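Local coordinates for putative cytoplasmic protein (Salmonella enterica subsp. enterica serovar Typhimurium, PDB 4IQN) that is of unknown function, a putative cytoplasmic protein of the DUF5066 family, at residues Arg36-Arg41 with Thr46-Leu51; Thr141-Asp144 with Glu148-Ile151; Ile126-Asp129 with Ala135-Ile138; Ala29-Arg34 with Tyr61-Leu66. All coordinates share one frame; numbering follows the deposited sequence.

Contact 1 of 4, residues Arg36-Arg41 with Thr46-Leu51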
loop_
_atom_site.group_PDB
_atom_site.type_symbol
_atom_site.label_atom_id
_atom_site.label_comp_id
_atom_site.label_asym_id
_atom_site.label_seq_id
_atom_site.Cartn_x
_atom_site.Cartn_y
_atom_site.Cartn_z
ATOM N N ARG A 36 3.940 11.733 9.310
ATOM C CA ARG A 36 3.357 12.302 8.105
ATOM C C ARG A 36 3.837 11.439 6.943
ATOM O O ARG A 36 4.759 10.632 7.106
ATOM C CB ARG A 36 3.832 13.746 7.920
ATOM C CG ARG A 36 3.426 14.680 9.061
ATOM C CD ARG A 36 2.025 15.244 8.934
ATOM N NE ARG A 36 1.945 16.106 7.763
ATOM C CZ ARG A 36 0.839 16.675 7.304
ATOM N NH1 ARG A 36 -0.329 16.500 7.919
ATOM N NH2 ARG A 36 0.911 17.427 6.214
ATOM N N VAL A 37 3.235 11.594 5.770
ATOM C CA VAL A 37 3.722 10.885 4.583
ATOM C C VAL A 37 3.933 11.895 3.444
ATOM O O VAL A 37 3.132 12.835 3.272
ATOM C CB VAL A 37 2.766 9.702 4.176
ATOM C CG1 VAL A 37 1.363 10.187 4.003
ATOM C CG2 VAL A 37 3.282 8.977 2.919
ATOM N N ARG A 38 5.007 11.720 2.667
ATOM C CA ARG A 38 5.139 12.489 1.419
ATOM C C ARG A 38 3.886 12.378 0.547
ATOM O O ARG A 38 3.287 11.300 0.455
ATOM C CB ARG A 38 6.393 12.069 0.653
ATOM C CG ARG A 38 7.673 12.505 1.350
ATOM C CD ARG A 38 7.899 13.982 1.179
ATOM N NE ARG A 38 9.234 14.388 1.651
ATOM C CZ ARG A 38 10.336 14.289 0.924
ATOM N NH1 ARG A 38 10.280 13.802 -0.314
ATOM N NH2 ARG A 38 11.502 14.688 1.433
ATOM N N LYS A 39 3.463 13.492 -0.052
ATOM C CA LYS A 39 2.277 13.527 -0.910
ATOM C C LYS A 39 2.547 12.956 -2.305
ATOM O O LYS A 39 1.644 12.370 -2.920
ATOM C CB LYS A 39 1.759 14.964 -1.024
ATOM C CG LYS A 39 0.538 15.236 -1.893
ATOM C CD LYS A 39 -0.764 14.651 -1.347
ATOM C CE LYS A 39 -1.983 14.949 -2.239
ATOM N NZ LYS A 39 -2.557 16.293 -2.023
ATOM N N TYR A 40 3.769 13.118 -2.799
ATOM C CA TYR A 40 4.101 12.788 -4.188
ATOM C C TYR A 40 5.203 11.760 -4.300
ATOM O O TYR A 40 6.022 11.578 -3.400
ATOM C CB TYR A 40 4.499 14.064 -4.941
ATOM C CG TYR A 40 3.385 15.092 -4.998
ATOM C CD1 TYR A 40 2.307 14.890 -5.801
ATOM C CD2 TYR A 40 3.414 16.267 -4.210
ATOM C CE1 TYR A 40 1.264 15.788 -5.857
ATOM C CE2 TYR A 40 2.370 17.188 -4.274
ATOM C CZ TYR A 40 1.299 16.926 -5.106
ATOM O OH TYR A 40 0.242 17.764 -5.210
ATOM N N ARG A 41 5.202 11.048 -5.428
ATOM C CA ARG A 41 6.244 10.101 -5.704
ATOM C C ARG A 41 7.630 10.749 -5.894
ATOM O O ARG A 41 8.668 10.183 -5.541
ATOM C CB ARG A 41 5.889 9.307 -6.953
ATOM C CG ARG A 41 6.791 8.110 -7.031
ATOM C CD ARG A 41 6.103 6.832 -7.364
ATOM N NE ARG A 41 4.677 6.833 -7.178
ATOM C CZ ARG A 41 3.841 6.248 -8.026
ATOM N NH1 ARG A 41 4.312 5.600 -9.089
ATOM N NH2 ARG A 41 2.548 6.324 -7.817
ATOM N N THR A 46 8.985 17.978 -1.298
ATOM C CA THR A 46 8.928 17.725 0.153
ATOM C C THR A 46 7.521 17.875 0.771
ATOM O O THR A 46 7.373 17.782 1.986
ATOM C CB THR A 46 9.894 18.655 0.902
ATOM O OG1 THR A 46 9.468 19.989 0.687
ATOM C CG2 THR A 46 11.318 18.520 0.362
ATOM N N GLU A 47 6.495 18.131 -0.042
ATOM C CA GLU A 47 5.157 18.295 0.486
ATOM C C GLU A 47 4.718 17.020 1.156
ATOM O O GLU A 47 4.924 15.930 0.629
ATOM C CB GLU A 47 4.163 18.733 -0.584
ATOM C CG GLU A 47 2.750 18.961 -0.039
ATOM C CD GLU A 47 1.788 19.562 -1.064
ATOM O OE1 GLU A 47 2.238 19.937 -2.178
ATOM O OE2 GLU A 47 0.573 19.660 -0.750
ATOM N N THR A 48 4.097 17.156 2.313
ATOM C CA THR A 48 3.589 15.994 3.045
ATOM C C THR A 48 2.091 16.121 3.256
ATOM O O THR A 48 1.491 17.198 3.014
ATOM C CB THR A 48 4.282 15.852 4.411
ATOM O OG1 THR A 48 3.935 16.969 5.216
ATOM C CG2 THR A 48 5.803 15.820 4.278
ATOM N N THR A 49 1.487 15.015 3.689
ATOM C CA THR A 49 0.072 14.952 3.968
ATOM C C THR A 49 -0.149 13.934 5.094
ATOM O O THR A 49 0.828 13.402 5.648
ATOM C CB THR A 49 -0.695 14.576 2.680
ATOM O OG1 THR A 49 -2.089 14.758 2.896
ATOM C CG2 THR A 49 -0.398 13.106 2.226
ATOM N N GLU A 50 -1.413 13.658 5.425
ATOM C CA GLU A 50 -1.765 12.810 6.587
ATOM C C GLU A 50 -1.692 11.323 6.273
ATOM O O GLU A 50 -1.988 10.905 5.136
ATOM C CB GLU A 50 -3.187 13.124 7.078
ATOM C CG GLU A 50 -3.372 14.512 7.702
ATOM C CD GLU A 50 -3.519 15.639 6.684
ATOM O OE1 GLU A 50 -4.096 15.428 5.584
ATOM O OE2 GLU A 50 -3.050 16.764 7.000
ATOM N N LEU A 51 -1.323 10.535 7.282
ATOM C CA LEU A 51 -1.415 9.081 7.186
ATOM C C LEU A 51 -2.889 8.694 7.162
ATOM O O LEU A 51 -3.746 9.453 7.665
ATOM C CB LEU A 51 -0.748 8.384 8.377
ATOM C CG LEU A 51 0.687 7.970 8.225
ATOM C CD1 LEU A 51 1.573 9.203 8.055
ATOM C CD2 LEU A 51 1.128 7.175 9.417
HETATM O O HOH W 1 5.823 14.946 -1.727
#
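Val37 and Thr49 form an antiparallel hydrogen-bonded pair, Val37 N to Thr49 O at 3.0 Å and Thr49 N to Val37 O at 2.8 Å, and beyond the non-hydrogen-bonded pair Arg38-Thr48 a third backbone bond runs from Lys39 N to Glu47 O at 2.9 Å. This is a short beta hairpin, and Arg36 makes the side-chain polar bonds across it. Its chain bends at chi2 and chi3, which lays the guanidinium over the peptide joining Thr49 to Glu50. From there Arg36 NH2 donates in the guanidinium plane to Thr48 OG1 (3.2 Å, 154°), while Arg36 NH1 makes a salt bridge to Glu50 OE2 at 2.9 Å, met from above the carboxylate plane. Two bonds in different directions should limit rotation of the group. On the face holding Val37 and Thr49, Val37 CG1 packs on Thr49 CG2 at 3.8 Å, and the Lys39 chain crosses the same threonine methyl. Farther along, Glu47 OE1 reaches the edge of the Tyr40 ring, 3.5 Å from Tyr40 CE2. Strand 36-38 is the middle of a three-stranded mixed sheet, with 48-49 antiparallel on one flank and 86-87 parallel on the other; Val37 also packs on Ile126 of strand 124-128.

Contact 2 of 4, residues Thr141-Asp144 with Glu148-Ile151; sequences TERD and EYPI
Asp144 and Glu148 are joined by two hydrogen bonds. The backbone one runs from Asp144 N to Glu148 O at 2.9 Å; the other returns from Glu148 N to the side-chain atom Asp144 OD1 at 2.8 Å, with an N-H...O angle of 162°. That amide comes to OD1 from well above the carboxylate plane. The carboxylate can turn back in this way because Asp144 CG stands between its own backbone N and carbonyl carbon (chi1 67°). Glu148 O has a further, weaker neighbour in the CA-H of Arg143, its CA lying 3.2 Å from that oxygen.

These bonds close the loop that links strand 135-140 to strand 151-155, neighbouring antiparallel strands of the four-stranded sheet; one of the two acceptors is a side-chain carboxylate oxygen.

Nonpolar contact centres on Tyr149. Arg143 CG lies over one face of its ring, 3.6 Å from the centroid and 24° off the normal, a CH-pi contact displaced toward the CZ side. Arg143 CD follows at 3.8 Å from Tyr149 CZ, so it is the aliphatic part of the arginine that covers the ring, while its guanidinium goes on to a salt bridge with Glu53.

Several polar ends find partners beyond the two segments: the phenol OH of Tyr149 bonds to Glu50 O, Glu148 OE1 to Ser54, and Thr141 OG1 to Asp203 of helix 190-207. That same hydroxyl oxygen, Thr141 OG1, is in plain van der Waals contact with Pro150 CD at 3.7 Å.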
loop_
_atom_site.group_PDB
_atom_site.type_symbol
_atom_site.label_atom_id
_atom_site.label_comp_id
_atom_site.label_asym_id
_atom_site.label_seq_id
_atom_site.Cartn_x
_atom_site.Cartn_y
_atom_site.Cartn_z
ATOM N N THR A 141 -3.367 9.720 -2.453
ATOM C CA THR A 141 -4.024 10.753 -3.216
ATOM C C THR A 141 -4.799 11.594 -2.229
ATOM O O THR A 141 -4.233 12.529 -1.647
ATOM C CB THR A 141 -4.916 10.164 -4.310
ATOM O OG1 THR A 141 -5.700 9.134 -3.734
ATOM C CG2 THR A 141 -4.071 9.564 -5.401
ATOM N N GLU A 142 -6.046 11.245 -1.969
ATOM C CA GLU A 142 -6.899 12.044 -1.085
ATOM C C GLU A 142 -7.560 11.064 -0.142
ATOM O O GLU A 142 -7.911 9.951 -0.557
ATOM C CB GLU A 142 -7.972 12.829 -1.867
ATOM C CG GLU A 142 -7.458 13.816 -2.907
ATOM C CD GLU A 142 -6.662 14.979 -2.291
ATOM O OE1 GLU A 142 -6.932 15.324 -1.114
ATOM O OE2 GLU A 142 -5.758 15.557 -2.969
ATOM N N ARG A 143 -7.690 11.451 1.119
ATOM C CA ARG A 143 -8.434 10.642 2.079
ATOM C C ARG A 143 -9.945 10.771 1.913
ATOM O O ARG A 143 -10.474 11.807 1.536
ATOM C CB ARG A 143 -8.024 10.998 3.499
ATOM C CG ARG A 143 -6.545 10.772 3.718
ATOM C CD ARG A 143 -6.149 10.640 5.180
ATOM N NE ARG A 143 -6.647 11.740 5.982
ATOM C CZ ARG A 143 -6.725 11.710 7.310
ATOM N NH1 ARG A 143 -6.326 10.629 8.030
ATOM N NH2 ARG A 143 -7.213 12.764 7.927
ATOM N N ASP A 144 -10.642 9.687 2.206
ATOM C CA ASP A 144 -12.059 9.630 2.106
ATOM C C ASP A 144 -12.717 9.981 3.429
ATOM O O ASP A 144 -12.066 10.464 4.343
ATOM C CB ASP A 144 -12.473 8.218 1.619
ATOM C CG ASP A 144 -12.170 7.116 2.622
ATOM O OD1 ASP A 144 -11.905 7.374 3.853
ATOM O OD2 ASP A 144 -12.182 5.958 2.159
ATOM N N GLU A 148 -9.272 7.279 4.930
ATOM C CA GLU A 148 -8.516 6.250 4.244
ATOM C C GLU A 148 -8.123 6.663 2.840
ATOM O O GLU A 148 -8.815 7.440 2.209
ATOM C CB GLU A 148 -9.325 4.942 4.167
ATOM C CG GLU A 148 -9.613 4.376 5.545
ATOM C CD GLU A 148 -8.344 3.931 6.315
ATOM O OE1 GLU A 148 -7.361 3.443 5.670
ATOM O OE2 GLU A 148 -8.347 4.056 7.580
ATOM N N TYR A 149 -7.018 6.101 2.367
ATOM C CA TYR A 149 -6.606 6.197 0.980
ATOM C C TYR A 149 -6.954 4.887 0.249
ATOM O O TYR A 149 -7.124 3.845 0.872
ATOM C CB TYR A 149 -5.116 6.391 0.859
ATOM C CG TYR A 149 -4.612 7.707 1.371
ATOM C CD1 TYR A 149 -4.859 8.869 0.690
ATOM C CD2 TYR A 149 -3.863 7.760 2.556
ATOM C CE1 TYR A 149 -4.335 10.084 1.164
ATOM C CE2 TYR A 149 -3.385 8.961 3.048
ATOM C CZ TYR A 149 -3.633 10.118 2.338
ATOM O OH TYR A 149 -3.176 11.330 2.760
ATOM N N PRO A 150 -6.977 4.923 -1.081
ATOM C CA PRO A 150 -7.215 3.644 -1.793
ATOM C C PRO A 150 -6.038 2.678 -1.699
ATOM O O PRO A 150 -4.915 3.068 -1.347
ATOM C CB PRO A 150 -7.394 4.072 -3.248
ATOM C CG PRO A 150 -7.509 5.544 -3.247
ATOM C CD PRO A 150 -6.835 6.045 -2.010
ATOM N N ILE A 151 -6.285 1.414 -2.026
ATOM C CA ILE A 151 -5.245 0.433 -2.234
ATOM C C ILE A 151 -5.026 0.250 -3.739
ATOM O O ILE A 151 -5.987 0.243 -4.518
ATOM C CB ILE A 151 -5.668 -0.907 -1.613
ATOM C CG1 ILE A 151 -5.738 -0.742 -0.082
ATOM C CG2 ILE A 151 -4.741 -2.058 -2.014
ATOM C CD1 ILE A 151 -4.372 -0.608 0.569
#

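Contact 3 of 4, residues Ile126-Asp129 with Ala135-Ile138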
loop_
_atom_site.group_PDB
_atom_site.type_symbol
_atom_site.label_atom_id
_atom_site.label_comp_id
_atom_site.label_asym_id
_atom_site.label_seq_id
_atom_site.Cartn_x
_atom_site.Cartn_y
_atom_site.Cartn_z
ATOM N N ILE A 126 2.774 3.904 -0.307
ATOM C CA ILE A 126 3.252 3.195 0.860
ATOM C C ILE A 126 3.133 1.727 0.554
ATOM O O ILE A 126 2.017 1.241 0.251
ATOM C CB ILE A 126 2.445 3.537 2.135
ATOM C CG1 ILE A 126 2.624 5.009 2.554
ATOM C CG2 ILE A 126 2.854 2.641 3.286
ATOM C CD1 ILE A 126 1.774 5.377 3.768
ATOM N N ARG A 127 4.239 1.001 0.669
ATOM C CA ARG A 127 4.225 -0.440 0.363
ATOM C C ARG A 127 3.621 -1.197 1.519
ATOM O O ARG A 127 3.954 -0.952 2.673
ATOM C CB ARG A 127 5.645 -0.947 0.113
ATOM C CG ARG A 127 5.807 -2.386 -0.365
ATOM C CD ARG A 127 5.098 -2.630 -1.672
ATOM N NE ARG A 127 5.739 -3.719 -2.393
ATOM C CZ ARG A 127 5.388 -5.004 -2.325
ATOM N NH1 ARG A 127 4.350 -5.420 -1.588
ATOM N NH2 ARG A 127 6.069 -5.869 -3.045
ATOM N N ILE A 128 2.728 -2.125 1.207
ATOM C CA ILE A 128 2.130 -3.048 2.196
ATOM C C ILE A 128 2.640 -4.455 1.882
ATOM O O ILE A 128 2.682 -4.858 0.715
ATOM C CB ILE A 128 0.599 -3.028 2.099
ATOM C CG1 ILE A 128 0.041 -1.667 2.500
ATOM C CG2 ILE A 128 -0.072 -4.162 2.924
ATOM C CD1 ILE A 128 0.202 -1.292 3.965
ATOM N N ASP A 129 3.032 -5.198 2.914
ATOM C CA ASP A 129 3.565 -6.530 2.742
ATOM C C ASP A 129 2.374 -7.476 2.564
ATOM O O ASP A 129 1.420 -7.405 3.302
ATOM C CB ASP A 129 4.415 -6.907 3.928
ATOM C CG ASP A 129 5.581 -5.926 4.117
ATOM O OD1 ASP A 129 6.523 -5.980 3.274
ATOM O OD2 ASP A 129 5.529 -5.091 5.056
ATOM N N ALA A 135 2.088 -7.163 -5.498
ATOM C CA ALA A 135 2.467 -5.999 -4.662
ATOM C C ALA A 135 1.216 -5.225 -4.289
ATOM O O ALA A 135 0.302 -5.053 -5.125
ATOM C CB ALA A 135 3.468 -5.094 -5.422
ATOM N N ILE A 136 1.175 -4.699 -3.054
ATOM C CA ILE A 136 0.045 -3.975 -2.556
ATOM C C ILE A 136 0.593 -2.617 -2.088
ATOM O O ILE A 136 1.673 -2.583 -1.461
ATOM C CB ILE A 136 -0.554 -4.656 -1.300
ATOM C CG1 ILE A 136 -0.900 -6.142 -1.504
ATOM C CG2 ILE A 136 -1.733 -3.896 -0.742
ATOM C CD1 ILE A 136 -1.939 -6.359 -2.545
ATOM N N PHE A 137 -0.136 -1.531 -2.384
ATOM C CA PHE A 137 0.316 -0.179 -2.002
ATOM C C PHE A 137 -0.873 0.608 -1.493
ATOM O O PHE A 137 -2.005 0.446 -1.945
ATOM C CB PHE A 137 0.883 0.609 -3.183
ATOM C CG PHE A 137 1.865 -0.124 -4.025
ATOM C CD1 PHE A 137 3.226 -0.066 -3.769
ATOM C CD2 PHE A 137 1.444 -0.860 -5.120
ATOM C CE1 PHE A 137 4.138 -0.744 -4.545
ATOM C CE2 PHE A 137 2.341 -1.510 -5.909
ATOM C CZ PHE A 137 3.691 -1.477 -5.631
ATOM N N ILE A 138 -0.622 1.483 -0.539
ATOM C CA ILE A 138 -1.537 2.507 -0.226
ATOM C C ILE A 138 -1.231 3.637 -1.205
ATOM O O ILE A 138 -0.058 4.057 -1.344
ATOM C CB ILE A 138 -1.417 2.977 1.245
ATOM C CG1 ILE A 138 -1.449 1.799 2.228
ATOM C CG2 ILE A 138 -2.549 3.905 1.571
ATOM C CD1 ILE A 138 -1.277 2.262 3.668
#
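Ile126 and Ile138 exchange a pair of backbone hydrogen bonds, Ile126 N to Ile138 O at 3.0 Å and Ile138 N to Ile126 O at 2.8 Å, both lying in the plane of the accepting carbonyl. Two residues on, Ile128 N donates to Ile136 O at 2.9 Å, this time from above the carbonyl plane. The segments thus belong to an antiparallel beta hairpin, strands 124-128 and 135-140; the N-to-C directions of 126-128 and 135-138 are 138° apart.

Arg127, opposite Phe137, runs its side chain along the strand pair toward Ala135. With CG anti to the backbone N (chi1 -174°) and a bend at chi2, Arg127 CD comes 3.6 Å from Phe137 CE1, the guanidinium and ring planes being 60° apart. Ala135 CB sits over the centre of one guanidinium face, 3.6 Å from Arg127 CZ, while NH1 bonds in the guanidinium plane to Ile128 O and NE goes to Glu95 in a salt bridge.

The other face is aliphatic. Ile126 and Ile138 lie side by side, their CB atoms 4.0 Å apart; Ile128 CB meets Ile136 CG2, and Ile128 CG1 meets Ile138 CG1 at 3.8 Å. Tyr169 of helix 166-174 touches both Ile128 and Ile136 on this side.

The hairpin therefore has two chemically distinct faces: of these two segments, four isoleucines make up one, and on the other is an arginine whose charge is probably offset by Glu95, its guanidinium packed on Ala135 and its CD methylene against the Phe137 ring.

Contact 4 of 4, residues Ala29-Arg34 with Tyr61-Leu66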
loop_
_atom_site.group_PDB
_atom_site.type_symbol
_atom_site.label_atom_id
_atom_site.label_comp_id
_atom_site.label_asym_id
_atom_site.label_seq_id
_atom_site.Cartn_x
_atom_site.Cartn_y
_atom_site.Cartn_z
ATOM N N ALA A 29 1.542 6.832 21.312
ATOM C CA ALA A 29 0.698 7.920 20.791
ATOM C C ALA A 29 1.520 9.098 20.291
ATOM O O ALA A 29 1.225 9.667 19.234
ATOM C CB ALA A 29 -0.264 8.393 21.872
ATOM N N GLU A 30 2.527 9.475 21.078
ATOM C CA GLU A 30 3.393 10.607 20.743
ATOM C C GLU A 30 4.124 10.367 19.421
ATOM O O GLU A 30 4.085 11.218 18.540
ATOM C CB GLU A 30 4.379 10.865 21.892
ATOM C CG GLU A 30 5.059 12.206 21.890
ATOM C CD GLU A 30 5.413 12.668 23.317
ATOM O OE1 GLU A 30 5.141 11.915 24.282
ATOM O OE2 GLU A 30 5.959 13.784 23.480
ATOM N N GLU A 31 4.752 9.192 19.277
ATOM C CA GLU A 31 5.458 8.817 18.048
ATOM C C GLU A 31 4.493 8.818 16.843
ATOM O O GLU A 31 4.804 9.331 15.752
ATOM C CB GLU A 31 6.040 7.411 18.185
ATOM C CG GLU A 31 7.155 7.272 19.201
ATOM C CD GLU A 31 7.690 5.842 19.307
ATOM O OE1 GLU A 31 8.827 5.601 18.856
ATOM O OE2 GLU A 31 6.991 4.946 19.824
ATOM N N ILE A 32 3.318 8.234 17.042
ATOM C CA ILE A 32 2.323 8.143 15.976
ATOM C C ILE A 32 1.858 9.530 15.572
ATOM O O ILE A 32 1.711 9.793 14.401
ATOM C CB ILE A 32 1.170 7.209 16.375
ATOM C CG1 ILE A 32 1.737 5.794 16.466
ATOM C CG2 ILE A 32 0.075 7.223 15.343
ATOM C CD1 ILE A 32 0.876 4.822 17.212
ATOM N N SER A 33 1.713 10.435 16.534
ATOM C CA SER A 33 1.283 11.816 16.255
ATOM C C SER A 33 2.207 12.614 15.366
ATOM O O SER A 33 1.750 13.523 14.681
ATOM C CB SER A 33 1.153 12.598 17.556
ATOM O OG SER A 33 -0.008 12.186 18.209
ATOM N N ARG A 34 3.504 12.317 15.414
ATOM C CA ARG A 34 4.506 13.026 14.608
ATOM C C ARG A 34 4.518 12.569 13.140
ATOM O O ARG A 34 5.103 13.244 12.279
ATOM C CB ARG A 34 5.940 12.791 15.132
ATOM C CG ARG A 34 6.208 12.980 16.616
ATOM C CD ARG A 34 7.565 12.353 16.976
ATOM N NE ARG A 34 8.704 13.030 16.337
ATOM C CZ ARG A 34 9.483 12.561 15.346
ATOM N NH1 ARG A 34 9.283 11.376 14.767
ATOM N NH2 ARG A 34 10.486 13.318 14.905
ATOM N N TYR A 61 -0.910 -0.496 17.755
ATOM C CA TYR A 61 -1.188 -1.779 18.373
ATOM C C TYR A 61 0.093 -2.630 18.380
ATOM O O TYR A 61 0.552 -3.090 19.435
ATOM C CB TYR A 61 -2.386 -2.489 17.700
ATOM C CG TYR A 61 -2.364 -3.965 18.000
ATOM C CD1 TYR A 61 -2.345 -4.407 19.313
ATOM C CD2 TYR A 61 -2.291 -4.906 16.986
ATOM C CE1 TYR A 61 -2.250 -5.749 19.614
ATOM C CE2 TYR A 61 -2.192 -6.257 17.274
ATOM C CZ TYR A 61 -2.185 -6.661 18.596
ATOM O OH TYR A 61 -2.089 -7.968 18.915
ATOM N N ASP A 62 0.704 -2.796 17.216
ATOM C CA ASP A 62 1.874 -3.633 17.093
ATOM C C ASP A 62 2.543 -3.362 15.758
ATOM O O ASP A 62 2.059 -3.800 14.701
ATOM C CB ASP A 62 1.447 -5.095 17.213
ATOM C CG ASP A 62 2.598 -6.073 17.103
ATOM O OD1 ASP A 62 3.797 -5.653 17.069
ATOM O OD2 ASP A 62 2.289 -7.299 17.046
ATOM N N ARG A 63 3.692 -2.692 15.806
ATOM C CA ARG A 63 4.399 -2.341 14.586
ATOM C C ARG A 63 4.957 -3.581 13.892
ATOM O O ARG A 63 5.402 -3.489 12.737
ATOM C CB ARG A 63 5.503 -1.324 14.873
ATOM C CG ARG A 63 6.785 -1.931 15.333
ATOM C CD ARG A 63 7.758 -0.868 15.826
ATOM N NE ARG A 63 7.334 -0.300 17.095
ATOM C CZ ARG A 63 8.008 0.656 17.720
ATOM N NH1 ARG A 63 9.123 1.133 17.187
ATOM N NH2 ARG A 63 7.582 1.128 18.870
ATOM N N ASP A 64 4.934 -4.718 14.598
ATOM C CA ASP A 64 5.507 -5.968 14.114
ATOM C C ASP A 64 4.436 -7.077 13.951
ATOM O O ASP A 64 4.749 -8.276 13.936
ATOM C CB ASP A 64 6.617 -6.424 15.081
ATOM C CG ASP A 64 7.845 -5.510 15.052
ATOM O OD1 ASP A 64 8.188 -5.005 13.951
ATOM O OD2 ASP A 64 8.491 -5.316 16.128
ATOM N N LEU A 65 3.183 -6.678 13.798
ATOM C CA LEU A 65 2.080 -7.642 13.686
ATOM C C LEU A 65 2.275 -8.581 12.512
ATOM O O LEU A 65 2.911 -8.235 11.521
ATOM C CB LEU A 65 0.731 -6.924 13.621
ATOM C CG LEU A 65 0.433 -6.147 12.361
ATOM C CD1 LEU A 65 -0.300 -7.040 11.353
ATOM C CD2 LEU A 65 -0.430 -4.943 12.691
ATOM N N LEU A 66 1.762 -9.791 12.694
ATOM C CA LEU A 66 1.785 -10.859 11.713
ATOM C C LEU A 66 0.343 -11.327 11.553
ATOM O O LEU A 66 -0.331 -11.606 12.540
ATOM C CB LEU A 66 2.671 -12.020 12.208
ATOM C CG LEU A 66 4.177 -11.778 12.272
ATOM C CD1 LEU A 66 4.966 -12.912 12.919
ATOM C CD2 LEU A 66 4.688 -11.540 10.855
#
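Glu31 projects from the short helix 29-34 toward Arg63, which belongs to a type I beta turn spanning Asp62 to Leu65, and no backbone atom of one segment bonds to the other. The turn is closed by Leu65 N to Asp62 O at 3.2 Å. Within the helix, Ala29 O accepts from both Ser33 N and Ser33 OG, the two donors arriving from opposite faces of its plane.

Asp62 adds an Asx turn to the beta turn: its OD1 accepts from Asp64 N at 2.9 Å, met from 59° out of the carboxylate plane, and also takes the backbone N of Thr25. The loop 61-66 is thereby tied to the chain leading into helix 29-34.

Across the contact, the Glu31 chain is extended beyond CG and crosses Arg63 at about a right angle, with the carboxylate and guanidinium planes 60° apart. Glu31 OE2 and Arg63 NH2 are 4.0 Å apart, a long salt bridge and probably a weak one. Each group has closer partners elsewhere: Glu31 OE2 accepts from the backbone N of Ser28, while Arg63 donates from NE to Thr25 O and from NH2 to Pro26 O.

Overall arrangement
Contact 3 lies near the centre of the chain and is buried; contact 2 is partly buried, and contacts 1 and 4 are at the surface. Contacts 2 and 3 serve the same four-stranded sheet: strand 135-140 pairs in contact 3 and then enters the loop of contact 2, where Tyr149 packs on Ile138. Contact 1 joins two of the three strands of the smaller sheet and meets that loop, in part through a long, weak ion pair of Lys39 with Glu142. Contact 4 touches none of the others, although helix 29-34 leads directly into strand 36-38. Isoleucine packing dominates one face of the interior hairpin, contact 2 relies on main-chain and carboxylate bonds with a CH-pi contact, and salt bridges cross the two surface contacts, short in contact 1 and long in contact 4.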